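Local coordinates for protein diphosphomevalonate decarboxylase, putative (Trypanosoma brucei, PDB 2HKE) that probably catalyses the ATP-dependent decarboxylation of (R)-5-diphosphomevalonate to isopentenyl diphosphate in the mevalonate pathway of isoprenoid and sterol synthesis, at residues T50-R55 with A124-A129; I183-A188 with N297-V302; F240-M245 with G284-A289. The protein carries 1 engineered substitution. All coordinates share one frame; numbering follows the deposited sequence.

Contact 1: T50-R55 with A124-A129; sequences TSVELR and AALIRA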
ATOM      1  N   THR A  50       2.534  15.450   5.417  1.00 24.63           N
ATOM      2  CA  THR A  50       3.304  16.500   4.723  1.00 24.63           C
ATOM      3  C   THR A  50       2.687  17.871   4.953  1.00 24.16           C
ATOM      4  O   THR A  50       1.477  18.030   4.877  1.00 23.70           O
ATOM      5  CB  THR A  50       3.362  16.283   3.192  1.00 25.18           C
ATOM      6  OG1 THR A  50       4.052  15.079   2.897  1.00 28.71           O
ATOM      7  CG2 THR A  50       4.027  17.433   2.439  1.00 24.97           C
ATOM      8  N   SER A  51       3.563  18.833   5.170  1.00 24.29           N
ATOM      9  CA  SER A  51       3.226  20.244   5.242  1.00 25.60           C
ATOM     10  C   SER A  51       3.968  20.946   4.125  1.00 25.20           C
ATOM     11  O   SER A  51       5.145  20.679   3.867  1.00 25.32           O
ATOM     12  CB  SER A  51       3.617  20.840   6.610  1.00 25.52           C
ATOM     13  OG  SER A  51       2.698  20.431   7.628  1.00 26.23           O
ATOM     14  N   VAL A  52       3.288  21.841   3.430  1.00 26.62           N
ATOM     15  CA  VAL A  52       3.956  22.636   2.427  1.00 28.14           C
ATOM     16  C   VAL A  52       3.684  24.118   2.696  1.00 30.25           C
ATOM     17  O   VAL A  52       2.594  24.470   3.167  1.00 29.40           O
ATOM     18  CB  VAL A  52       3.535  22.235   0.979  1.00 27.55           C
ATOM     19  CG1 VAL A  52       3.774  20.724   0.740  1.00 25.15           C
ATOM     20  CG2 VAL A  52       2.065  22.599   0.697  1.00 26.11           C
ATOM     21  N   GLU A  53       4.666  24.955   2.366  1.00 32.99           N
ATOM     22  CA  GLU A  53       4.503  26.414   2.450  1.00 35.51           C
ATOM     23  C   GLU A  53       5.012  27.087   1.190  1.00 36.48           C
ATOM     24  O   GLU A  53       6.140  26.859   0.797  1.00 36.08           O
ATOM     25  CB  GLU A  53       5.251  26.950   3.669  1.00 35.90           C
ATOM     26  CG  GLU A  53       4.770  28.351   4.105  1.00 37.00           C
ATOM     27  CD  GLU A  53       5.733  29.057   5.078  1.00 39.57           C
ATOM     28  OE1 GLU A  53       6.650  28.429   5.676  1.00 44.59           O
ATOM     29  OE2 GLU A  53       5.576  30.283   5.221  1.00 48.76           O
ATOM     30  N   LEU A  54       4.176  27.891   0.529  1.00 39.11           N
ATOM     31  CA  LEU A  54       4.652  28.639  -0.651  1.00 41.51           C
ATOM     32  C   LEU A  54       5.474  29.807  -0.152  1.00 43.63           C
ATOM     33  O   LEU A  54       5.152  30.396   0.879  1.00 43.47           O
ATOM     34  CB  LEU A  54       3.518  29.137  -1.550  1.00 41.83           C
ATOM     35  CG  LEU A  54       2.770  28.135  -2.438  1.00 41.45           C
ATOM     36  CD1 LEU A  54       2.242  28.814  -3.692  1.00 42.30           C
ATOM     37  CD2 LEU A  54       3.641  26.993  -2.854  1.00 43.93           C
ATOM     38  N   ARG A  55       6.558  30.097  -0.860  1.00 46.23           N
ATOM     39  CA  ARG A  55       7.511  31.125  -0.449  1.00 48.70           C
ATOM     40  C   ARG A  55       7.862  32.055  -1.616  1.00 50.41           C
ATOM     41  O   ARG A  55       7.833  31.660  -2.807  1.00 50.83           O
ATOM     42  CB  ARG A  55       8.801  30.471   0.067  1.00 49.38           C
ATOM     43  CG  ARG A  55       8.658  29.533   1.265  1.00 51.28           C
ATOM     44  CD  ARG A  55       8.332  30.286   2.560  1.00 55.51           C
ATOM     45  NE  ARG A  55       9.321  31.320   2.889  1.00 57.02           N
ATOM     46  CZ  ARG A  55      10.441  31.141   3.600  1.00 58.15           C
ATOM     47  NH1 ARG A  55      10.771  29.956   4.105  1.00 58.56           N
ATOM     48  NH2 ARG A  55      11.252  32.170   3.818  1.00 58.26           N
ATOM     49  N   ALA A 124      -1.256  15.782  -2.481  1.00 19.92           N
ATOM     50  CA  ALA A 124      -2.469  16.487  -2.051  1.00 21.27           C
ATOM     51  C   ALA A 124      -2.153  17.860  -1.439  1.00 20.76           C
ATOM     52  O   ALA A 124      -2.840  18.818  -1.728  1.00 22.65           O
ATOM     53  CB  ALA A 124      -3.287  15.651  -1.053  1.00 20.50           C
ATOM     54  N   ALA A 125      -1.087  17.945  -0.636  1.00 20.40           N
ATOM     55  CA  ALA A 125      -0.674  19.213  -0.013  1.00 20.59           C
ATOM     56  C   ALA A 125      -0.229  20.206  -1.077  1.00 21.23           C
ATOM     57  O   ALA A 125      -0.589  21.375  -1.016  1.00 22.16           O
ATOM     58  CB  ALA A 125       0.460  18.969   1.034  1.00 20.53           C
ATOM     59  N   LEU A 126       0.541  19.751  -2.062  1.00 20.80           N
ATOM     60  CA  LEU A 126       1.044  20.611  -3.100  1.00 20.54           C
ATOM     61  C   LEU A 126      -0.078  21.145  -3.981  1.00 20.66           C
ATOM     62  O   LEU A 126      -0.066  22.309  -4.369  1.00 20.93           O
ATOM     63  CB  LEU A 126       2.068  19.891  -3.970  1.00 20.28           C
ATOM     64  CG  LEU A 126       3.439  19.701  -3.347  1.00 19.80           C
ATOM     65  CD1 LEU A 126       4.265  18.681  -4.138  1.00 24.06           C
ATOM     66  CD2 LEU A 126       4.133  21.064  -3.224  1.00 21.56           C
ATOM     67  N   ILE A 127      -1.017  20.283  -4.324  1.00 20.58           N
ATOM     68  CA  ILE A 127      -2.104  20.642  -5.234  1.00 21.10           C
ATOM     69  C   ILE A 127      -2.961  21.720  -4.528  1.00 21.47           C
ATOM     70  O   ILE A 127      -3.357  22.668  -5.162  1.00 22.78           O
ATOM     71  CB  ILE A 127      -2.952  19.420  -5.627  1.00 20.49           C
ATOM     72  CG1 ILE A 127      -2.230  18.585  -6.695  1.00 20.31           C
ATOM     73  CG2 ILE A 127      -4.329  19.829  -6.167  1.00 21.30           C
ATOM     74  CD1 ILE A 127      -2.744  17.159  -6.767  1.00 20.51           C
ATOM     75  N   ARG A 128      -3.210  21.567  -3.246  1.00 22.96           N
ATOM     76  CA  ARG A 128      -3.998  22.564  -2.519  1.00 23.83           C
ATOM     77  C   ARG A 128      -3.250  23.886  -2.472  1.00 23.93           C
ATOM     78  O   ARG A 128      -3.794  24.928  -2.854  1.00 24.03           O
ATOM     79  CB  ARG A 128      -4.386  22.110  -1.133  1.00 23.86           C
ATOM     80  CG  ARG A 128      -5.353  23.108  -0.484  1.00 24.58           C
ATOM     81  CD  ARG A 128      -6.048  22.620   0.680  1.00 26.28           C
ATOM     82  NE  ARG A 128      -7.191  21.809   0.325  1.00 29.87           N
ATOM     83  CZ  ARG A 128      -8.063  21.365   1.207  1.00 29.97           C
ATOM     84  NH1 ARG A 128      -7.927  21.643   2.503  1.00 35.05           N
ATOM     85  NH2 ARG A 128      -9.054  20.617   0.790  1.00 33.11           N
ATOM     86  N   ALA A 129      -1.980  23.839  -2.087  1.00 23.61           N
ATOM     87  CA  ALA A 129      -1.161  25.053  -1.942  1.00 24.79           C
ATOM     88  C   ALA A 129      -1.022  25.850  -3.219  1.00 25.18           C
ATOM     89  O   ALA A 129      -1.074  27.086  -3.187  1.00 26.31           O
ATOM     90  CB  ALA A 129       0.257  24.691  -1.414  1.00 25.17           C
TER
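The methyl CG2 of Thr50 lies 4.1 Å from Ala125 CB, with the carbonyl O of Thr50 equally near. Its hydroxyl OG1 has a hydrogen-bonding partner on the neighbouring strand 97-104, Ser102 OG, which divides the side chain between an apolar and a polar task. Two residues on, Val52 carries most of the contact and uses both branches. CG1 rests 3.8 Å from Ala125 CB and 4.0 Å from Leu126 CD2, the side chains of Val52 and Leu126 crossing at about a right angle. With CG1 anti to the carbonyl carbon (chi1 -55°), CG2 falls between the backbone N and the carbonyl carbon and lies against two residues one helical turn apart, 3.4 Å from Ala125 O and only 3.5 Å from Ala129 CB. The latter is tighter than ordinary carbon-carbon contact. Ala125 O is already engaged along the helix by Ala129 N, and the valine methyl simply lies against it. Leu54 finishes the row by setting CD1 3.8 Å from Ala129 O, while CD2 faces Ala129 CB more loosely at 4.3 Å.

The pattern illustrates a helix packed on a sheet in the N-terminal domain, which is of the ribosomal protein S5-like type found in the GHMP kinase superfamily: alternate strand residues face helix 114-130, whose local axis crosses that of the strand at -26°. Val6, Val8 and Val98 from the flanking strands 5-15 and 97-104 extend the apolar surface. Between the two segments the chemistry is wholly van der Waals. Adhesion thus depends on shape, with alanines letting the helix backbone come close enough for branched strand side chains to touch main-chain oxygens.

Contact 2: I183-A188 with N297-V302; sequences IQVMCA and NCFLFV
Leu300 O is gripped twice from the opposing strand. Met186 N donates to it at 2.8 Å along a nearly straight N-H...O line (169°), and Val185 CA offers a CA-H...O contact at 3.3 Å. Met186 O is treated in much the same way, receiving Leu300 N at 2.8 Å from well above its carbonyl plane and Phe299 CA at 3.3 Å. Similar reciprocal bonds join Gln184 with Val302 and Ala188 with Cys298, giving three antiparallel hydrogen-bonded pairs separated by two non-hydrogen-bonded ones.

The side chains of the intervening pairs share one face of the sheet. Cys187 SG, anti to its own backbone nitrogen (chi1 -175°), sits over the ring of Phe299, 3.7 Å from the centroid and 14° off the normal, a sulfur-aromatic contact. Val185 works at ring edges instead: CG1 approaches the rim of Phe299, and CG2 lies in the plane of the Phe301 ring, 3.9 Å from CD1. On the other face Met186 bends at its last torsion and brings CE to 4.0 Å from Val302 CG1 and 4.1 Å from Leu300 CD1.

In the five-stranded sheet of the GHMP C-terminal domain, 183-189 is the middle strand and 298-303 an inner one, with helix 307-317 covering the methionine face. Asn297 ND2 reaches Ala110 O in the N-terminal domain, while OD1 takes Leu190 N. Aromatic rings thus lie on the Val185 and Cys187 face, flexible thioether and aliphatic groups meet on the Met186 face, and between them the main-chain polar groups of a buried pairing are satisfied in regular alternation.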
ATOM      1  N   ILE A 183     -15.151  -6.275   6.216  1.00 20.91           N
ATOM      2  CA  ILE A 183     -13.798  -6.713   5.794  1.00 20.93           C
ATOM      3  C   ILE A 183     -12.744  -5.923   6.561  1.00 20.90           C
ATOM      4  O   ILE A 183     -12.824  -4.677   6.800  1.00 19.48           O
ATOM      5  CB  ILE A 183     -13.697  -6.783   4.220  1.00 22.30           C
ATOM      6  CG1 ILE A 183     -12.508  -7.692   3.776  1.00 24.39           C
ATOM      7  CG2 ILE A 183     -13.705  -5.429   3.676  1.00 23.79           C
ATOM      8  CD1 ILE A 183     -12.575  -8.103   2.357  1.00 23.85           C
ATOM      9  N   GLN A 184     -11.740  -6.660   7.037  1.00 19.97           N
ATOM     10  CA  GLN A 184     -10.698  -6.085   7.865  1.00 19.44           C
ATOM     11  C   GLN A 184      -9.368  -6.440   7.276  1.00 19.80           C
ATOM     12  O   GLN A 184      -9.262  -7.462   6.602  1.00 18.17           O
ATOM     13  CB  GLN A 184     -10.734  -6.685   9.274  1.00 19.04           C
ATOM     14  CG  GLN A 184     -12.026  -6.456  10.064  1.00 19.64           C
ATOM     15  CD  GLN A 184     -12.356  -4.995  10.298  1.00 22.23           C
ATOM     16  OE1 GLN A 184     -11.597  -4.277  10.913  1.00 22.47           O
ATOM     17  NE2 GLN A 184     -13.550  -4.565   9.864  1.00 23.00           N
ATOM     18  N   VAL A 185      -8.368  -5.608   7.541  1.00 18.76           N
ATOM     19  CA  VAL A 185      -7.014  -5.848   7.035  1.00 19.23           C
ATOM     20  C   VAL A 185      -6.055  -5.957   8.212  1.00 20.68           C
ATOM     21  O   VAL A 185      -6.138  -5.158   9.170  1.00 20.46           O
ATOM     22  CB  VAL A 185      -6.533  -4.681   6.168  1.00 20.58           C
ATOM     23  CG1 VAL A 185      -5.105  -4.955   5.620  1.00 21.70           C
ATOM     24  CG2 VAL A 185      -7.523  -4.421   5.032  1.00 17.93           C
ATOM     25  N   MET A 186      -5.137  -6.912   8.151  1.00 20.85           N
ATOM     26  CA  MET A 186      -4.049  -6.930   9.126  1.00 19.32           C
ATOM     27  C   MET A 186      -2.738  -6.976   8.418  1.00 18.87           C
ATOM     28  O   MET A 186      -2.674  -7.269   7.236  1.00 17.15           O
ATOM     29  CB  MET A 186      -4.219  -8.068  10.115  1.00 20.04           C
ATOM     30  CG  MET A 186      -5.487  -8.017  10.978  1.00 21.09           C
ATOM     31  SD  MET A 186      -5.549  -9.346  12.198  1.00 24.25           S
ATOM     32  CE  MET A 186      -5.940 -10.816  11.239  1.00 23.42           C
ATOM     33  N   CYS A 187      -1.678  -6.601   9.114  1.00 18.27           N
ATOM     34  CA  CYS A 187      -0.333  -6.804   8.597  1.00 19.20           C
ATOM     35  C   CYS A 187       0.497  -7.455   9.728  1.00 18.99           C
ATOM     36  O   CYS A 187       0.698  -6.857  10.776  1.00 18.56           O
ATOM     37  CB  CYS A 187       0.268  -5.527   8.150  1.00 20.23           C
ATOM     38  SG  CYS A 187       1.883  -5.781   7.378  1.00 23.61           S
ATOM     39  N   ALA A 188       0.923  -8.685   9.491  1.00 20.23           N
ATOM     40  CA  ALA A 188       1.873  -9.375  10.347  1.00 19.77           C
ATOM     41  C   ALA A 188       3.280  -9.041   9.834  1.00 20.20           C
ATOM     42  O   ALA A 188       3.723  -9.515   8.759  1.00 19.93           O
ATOM     43  CB  ALA A 188       1.597 -10.877  10.360  1.00 20.80           C
ATOM     44  N   ASN A 297       6.529  -9.025   4.765  1.00 21.62           N
ATOM     45  CA  ASN A 297       5.358  -8.854   5.649  1.00 20.95           C
ATOM     46  C   ASN A 297       4.145  -9.505   5.022  1.00 20.71           C
ATOM     47  O   ASN A 297       3.967  -9.437   3.797  1.00 19.19           O
ATOM     48  CB  ASN A 297       5.024  -7.384   5.874  1.00 21.11           C
ATOM     49  CG  ASN A 297       6.119  -6.597   6.545  1.00 20.51           C
ATOM     50  OD1 ASN A 297       6.922  -7.121   7.293  1.00 22.30           O
ATOM     51  ND2 ASN A 297       6.120  -5.280   6.289  1.00 21.96           N
ATOM     52  N   CYS A 298       3.321 -10.100   5.860  1.00 20.47           N
ATOM     53  CA  CYS A 298       2.132 -10.767   5.435  1.00 19.88           C
ATOM     54  C   CYS A 298       0.900  -9.916   5.765  1.00 19.81           C
ATOM     55  O   CYS A 298       0.487  -9.752   6.951  1.00 20.06           O
ATOM     56  CB  CYS A 298       2.028 -12.096   6.123  1.00 21.09           C
ATOM     57  SG  CYS A 298       0.671 -13.138   5.531  1.00 21.41           S
ATOM     58  N   PHE A 299       0.280  -9.415   4.713  1.00 18.58           N
ATOM     59  CA  PHE A 299      -1.003  -8.733   4.863  1.00 17.58           C
ATOM     60  C   PHE A 299      -2.044  -9.818   4.917  1.00 17.45           C
ATOM     61  O   PHE A 299      -1.841 -10.917   4.352  1.00 19.90           O
ATOM     62  CB  PHE A 299      -1.217  -7.791   3.710  1.00 18.72           C
ATOM     63  CG  PHE A 299      -0.505  -6.488   3.885  1.00 18.31           C
ATOM     64  CD1 PHE A 299       0.831  -6.363   3.538  1.00 22.70           C
ATOM     65  CD2 PHE A 299      -1.167  -5.411   4.472  1.00 21.60           C
ATOM     66  CE1 PHE A 299       1.492  -5.127   3.746  1.00 22.70           C
ATOM     67  CE2 PHE A 299      -0.539  -4.172   4.667  1.00 21.78           C
ATOM     68  CZ  PHE A 299       0.798  -4.045   4.282  1.00 23.43           C
ATOM     69  N   LEU A 300      -3.115  -9.583   5.664  1.00 16.33           N
ATOM     70  CA  LEU A 300      -4.159 -10.582   5.816  1.00 16.47           C
ATOM     71  C   LEU A 300      -5.465  -9.881   5.641  1.00 17.65           C
ATOM     72  O   LEU A 300      -5.604  -8.742   6.110  1.00 19.05           O
ATOM     73  CB  LEU A 300      -4.125 -11.176   7.223  1.00 17.50           C
ATOM     74  CG  LEU A 300      -2.876 -11.961   7.539  1.00 18.18           C
ATOM     75  CD1 LEU A 300      -2.701 -12.045   9.052  1.00 22.85           C
ATOM     76  CD2 LEU A 300      -2.924 -13.381   6.879  1.00 20.82           C
ATOM     77  N   PHE A 301      -6.403 -10.547   5.008  1.00 16.33           N
ATOM     78  CA  PHE A 301      -7.767 -10.050   4.933  1.00 17.14           C
ATOM     79  C   PHE A 301      -8.657 -11.058   5.628  1.00 17.13           C
ATOM     80  O   PHE A 301      -8.493 -12.282   5.451  1.00 17.04           O
ATOM     81  CB  PHE A 301      -8.215  -9.928   3.497  1.00 17.75           C
ATOM     82  CG  PHE A 301      -7.331  -9.072   2.654  1.00 18.16           C
ATOM     83  CD1 PHE A 301      -7.158  -7.724   2.946  1.00 23.20           C
ATOM     84  CD2 PHE A 301      -6.665  -9.601   1.578  1.00 24.61           C
ATOM     85  CE1 PHE A 301      -6.331  -6.920   2.161  1.00 20.99           C
ATOM     86  CE2 PHE A 301      -5.822  -8.784   0.787  1.00 24.10           C
ATOM     87  CZ  PHE A 301      -5.678  -7.438   1.088  1.00 20.59           C
ATOM     88  N   VAL A 302      -9.635 -10.559   6.370  1.00 17.45           N
ATOM     89  CA  VAL A 302     -10.504 -11.420   7.151  1.00 17.74           C
ATOM     90  C   VAL A 302     -11.754 -10.625   7.469  1.00 17.94           C
ATOM     91  O   VAL A 302     -11.687  -9.406   7.561  1.00 19.04           O
ATOM     92  CB  VAL A 302      -9.785 -11.847   8.468  1.00 17.56           C
ATOM     93  CG1 VAL A 302      -9.475 -10.636   9.354  1.00 17.59           C
ATOM     94  CG2 VAL A 302     -10.599 -12.913   9.239  1.00 17.47           C
TER

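Contact 3: F240-M245 with G284-A289; sequences FAEIAM and GRTALA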
ATOM      1  N   PHE A 240     -13.076 -13.180  -3.246  1.00 18.87           N
ATOM      2  CA  PHE A 240     -12.102 -12.102  -3.064  1.00 19.60           C
ATOM      3  C   PHE A 240     -10.775 -12.644  -2.507  1.00 18.86           C
ATOM      4  O   PHE A 240      -9.657 -12.343  -3.007  1.00 18.14           O
ATOM      5  CB  PHE A 240     -12.672 -11.021  -2.141  1.00 20.25           C
ATOM      6  CG  PHE A 240     -11.659  -9.978  -1.749  1.00 21.41           C
ATOM      7  CD1 PHE A 240     -11.290  -8.984  -2.633  1.00 20.91           C
ATOM      8  CD2 PHE A 240     -11.021 -10.046  -0.498  1.00 23.56           C
ATOM      9  CE1 PHE A 240     -10.331  -8.063  -2.286  1.00 21.74           C
ATOM     10  CE2 PHE A 240     -10.010  -9.124  -0.184  1.00 23.04           C
ATOM     11  CZ  PHE A 240      -9.699  -8.133  -1.082  1.00 22.27           C
ATOM     12  N   ALA A 241     -10.898 -13.454  -1.463  1.00 18.33           N
ATOM     13  CA  ALA A 241      -9.755 -14.039  -0.774  1.00 19.69           C
ATOM     14  C   ALA A 241      -8.912 -14.926  -1.694  1.00 19.39           C
ATOM     15  O   ALA A 241      -7.679 -14.875  -1.677  1.00 16.76           O
ATOM     16  CB  ALA A 241     -10.230 -14.843   0.442  1.00 18.65           C
ATOM     17  N   GLU A 242      -9.595 -15.727  -2.474  1.00 20.00           N
ATOM     18  CA  GLU A 242      -8.960 -16.567  -3.469  1.00 21.76           C
ATOM     19  C   GLU A 242      -8.152 -15.795  -4.515  1.00 21.50           C
ATOM     20  O   GLU A 242      -6.993 -16.169  -4.802  1.00 20.20           O
ATOM     21  CB  GLU A 242     -10.043 -17.481  -4.129  1.00 22.10           C
ATOM     22  CG  GLU A 242     -10.579 -18.523  -3.192  1.00 23.96           C
ATOM     23  CD  GLU A 242     -12.012 -19.005  -3.552  1.00 27.40           C
ATOM     24  OE1 GLU A 242     -12.480 -18.728  -4.685  1.00 31.68           O
ATOM     25  OE2 GLU A 242     -12.641 -19.708  -2.704  1.00 32.64           O
ATOM     26  N   ILE A 243      -8.731 -14.723  -5.050  1.00 20.62           N
ATOM     27  CA  ILE A 243      -8.018 -13.831  -5.993  1.00 20.36           C
ATOM     28  C   ILE A 243      -6.796 -13.262  -5.309  1.00 19.89           C
ATOM     29  O   ILE A 243      -5.702 -13.215  -5.884  1.00 17.64           O
ATOM     30  CB  ILE A 243      -8.924 -12.671  -6.521  1.00 20.21           C
ATOM     31  CG1 ILE A 243     -10.000 -13.242  -7.412  1.00 23.30           C
ATOM     32  CG2 ILE A 243      -8.089 -11.517  -7.185  1.00 21.37           C
ATOM     33  CD1 ILE A 243      -9.438 -13.880  -8.696  1.00 27.75           C
ATOM     34  N   ALA A 244      -6.965 -12.761  -4.074  1.00 18.85           N
ATOM     35  CA  ALA A 244      -5.822 -12.121  -3.412  1.00 18.76           C
ATOM     36  C   ALA A 244      -4.627 -13.105  -3.230  1.00 18.68           C
ATOM     37  O   ALA A 244      -3.447 -12.751  -3.396  1.00 16.34           O
ATOM     38  CB  ALA A 244      -6.255 -11.538  -2.083  1.00 18.61           C
ATOM     39  N   MET A 245      -4.926 -14.359  -2.867  1.00 18.41           N
ATOM     40  CA  MET A 245      -3.875 -15.346  -2.657  1.00 18.94           C
ATOM     41  C   MET A 245      -3.275 -15.790  -3.995  1.00 19.72           C
ATOM     42  O   MET A 245      -2.087 -16.043  -4.075  1.00 19.72           O
ATOM     43  CB  MET A 245      -4.418 -16.545  -1.884  1.00 18.42           C
ATOM     44  CG  MET A 245      -4.669 -16.158  -0.414  1.00 19.98           C
ATOM     45  SD  MET A 245      -5.190 -17.423   0.701  1.00 20.32           S
ATOM     46  CE  MET A 245      -6.894 -17.644   0.223  1.00 18.33           C
ATOM     47  N   GLY A 284     -12.721 -25.545   6.731  1.00 22.20           N
ATOM     48  CA  GLY A 284     -13.592 -25.962   5.672  1.00 22.17           C
ATOM     49  C   GLY A 284     -14.070 -24.851   4.768  1.00 21.81           C
ATOM     50  O   GLY A 284     -15.004 -25.022   3.993  1.00 23.34           O
ATOM     51  N   ARG A 285     -13.446 -23.679   4.879  1.00 21.36           N
ATOM     52  CA  ARG A 285     -13.766 -22.582   4.021  1.00 21.85           C
ATOM     53  C   ARG A 285     -12.611 -21.593   4.036  1.00 20.45           C
ATOM     54  O   ARG A 285     -11.730 -21.638   4.891  1.00 20.20           O
ATOM     55  CB  ARG A 285     -15.068 -21.872   4.461  1.00 23.22           C
ATOM     56  CG  ARG A 285     -14.950 -21.189   5.785  1.00 23.29           C
ATOM     57  CD  ARG A 285     -16.261 -20.561   6.175  1.00 24.53           C
ATOM     58  NE  ARG A 285     -16.214 -20.092   7.543  1.00 25.26           N
ATOM     59  CZ  ARG A 285     -15.895 -18.860   7.942  1.00 28.64           C
ATOM     60  NH1 ARG A 285     -15.598 -17.904   7.092  1.00 29.23           N
ATOM     61  NH2 ARG A 285     -15.871 -18.595   9.242  1.00 27.72           N
ATOM     62  N   THR A 286     -12.638 -20.715   3.062  1.00 19.70           N
ATOM     63  CA  THR A 286     -11.645 -19.642   2.950  1.00 19.23           C
ATOM     64  C   THR A 286     -12.071 -18.503   3.891  1.00 19.19           C
ATOM     65  O   THR A 286     -12.841 -17.620   3.524  1.00 18.94           O
ATOM     66  CB  THR A 286     -11.495 -19.195   1.542  1.00 19.49           C
ATOM     67  OG1 THR A 286     -11.168 -20.342   0.703  1.00 20.26           O
ATOM     68  CG2 THR A 286     -10.337 -18.124   1.451  1.00 18.67           C
ATOM     69  N   ALA A 287     -11.598 -18.608   5.131  1.00 18.68           N
ATOM     70  CA  ALA A 287     -11.881 -17.627   6.159  1.00 18.73           C
ATOM     71  C   ALA A 287     -10.858 -16.489   6.206  1.00 18.85           C
ATOM     72  O   ALA A 287     -11.105 -15.409   6.785  1.00 18.38           O
ATOM     73  CB  ALA A 287     -11.983 -18.342   7.516  1.00 18.55           C
ATOM     74  N   LEU A 288      -9.678 -16.735   5.650  1.00 19.32           N
ATOM     75  CA  LEU A 288      -8.505 -15.871   5.901  1.00 18.34           C
ATOM     76  C   LEU A 288      -7.711 -15.845   4.609  1.00 19.09           C
ATOM     77  O   LEU A 288      -7.535 -16.882   3.993  1.00 16.97           O
ATOM     78  CB  LEU A 288      -7.659 -16.410   7.080  1.00 19.45           C
ATOM     79  CG  LEU A 288      -6.445 -15.617   7.543  1.00 19.28           C
ATOM     80  CD1 LEU A 288      -6.851 -14.147   8.010  1.00 16.69           C
ATOM     81  CD2 LEU A 288      -5.688 -16.352   8.672  1.00 17.27           C
ATOM     82  N   ALA A 289      -7.276 -14.655   4.179  1.00 18.66           N
ATOM     83  CA  ALA A 289      -6.449 -14.502   3.000  1.00 19.05           C
ATOM     84  C   ALA A 289      -5.169 -13.808   3.346  1.00 18.46           C
ATOM     85  O   ALA A 289      -5.142 -12.942   4.238  1.00 18.23           O
ATOM     86  CB  ALA A 289      -7.176 -13.664   1.902  1.00 17.01           C
TER
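Ala241 and Thr286 meet where helix 237-256 packs against an edge strand, 288-291, of the C-terminal domain sheet and against the turn leading into it. The small side chain of Ala241 faces two partners: its CB lies 3.6 Å from Ala289 CB and 3.4 Å from Thr286 CG2, the second pair closer than carbons usually come. Thr286, centre of an inverse gamma turn, directs its two branches differently. CG2 is turned anti to the backbone nitrogen and enters the apolar side of the contact, whereas OG1 faces the carboxylate of Glu242. There the side chains cross at a slant, and Glu242 OE2 and Thr286 OG1 stand 3.8 Å apart, without a hydrogen bond between them.

Met245, one helical turn beyond Ala241, reaches out to meet Thr286 tip to tip, its CE 3.7 Å from Thr286 CG2. The chain runs extended to the sulfur and then bends (chi3 -75°), so that SD passes 3.9 Å from Ala289 CA before the methyl turns to the threonine.

The preceding helix 267-283 ends in a Schellman motif with Gly284 at positive phi. From that helix the side-chain amide of Asn280 bonds to Ala287 N and Leu288 O, in the main chain that follows Thr286, while helix 237-256 packs on Thr286 and Ala289. At the far end of the methionine, CE also touches the main chain, 3.9 Å from Leu288 O.

In the fold
Contacts 2 and 3 reach the same sheet of the C-terminal domain: strands 288-291 and 298-303 are neighbours, joined by Phe301 N and Ala289 O at 2.8 Å, a probable hydrogen bond, and the ring of Phe301 meets Phe240 edge to face. Contact 3 is nested inside the chain loop that contact 2 closes. Contact 1 lies in the N-terminal domain, its centre about 32 Å from that of contact 2. Contacts 1 and 2 are buried, contact 3 only partly. The strand pairing relies on backbone hydrogen bonds. The other two rest on apolar contacts round alanines, with Val and Leu in contact 1 and Met245 with Thr286 in contact 3, where exposed Glu242 nears the Thr286 hydroxyl without a hydrogen bond.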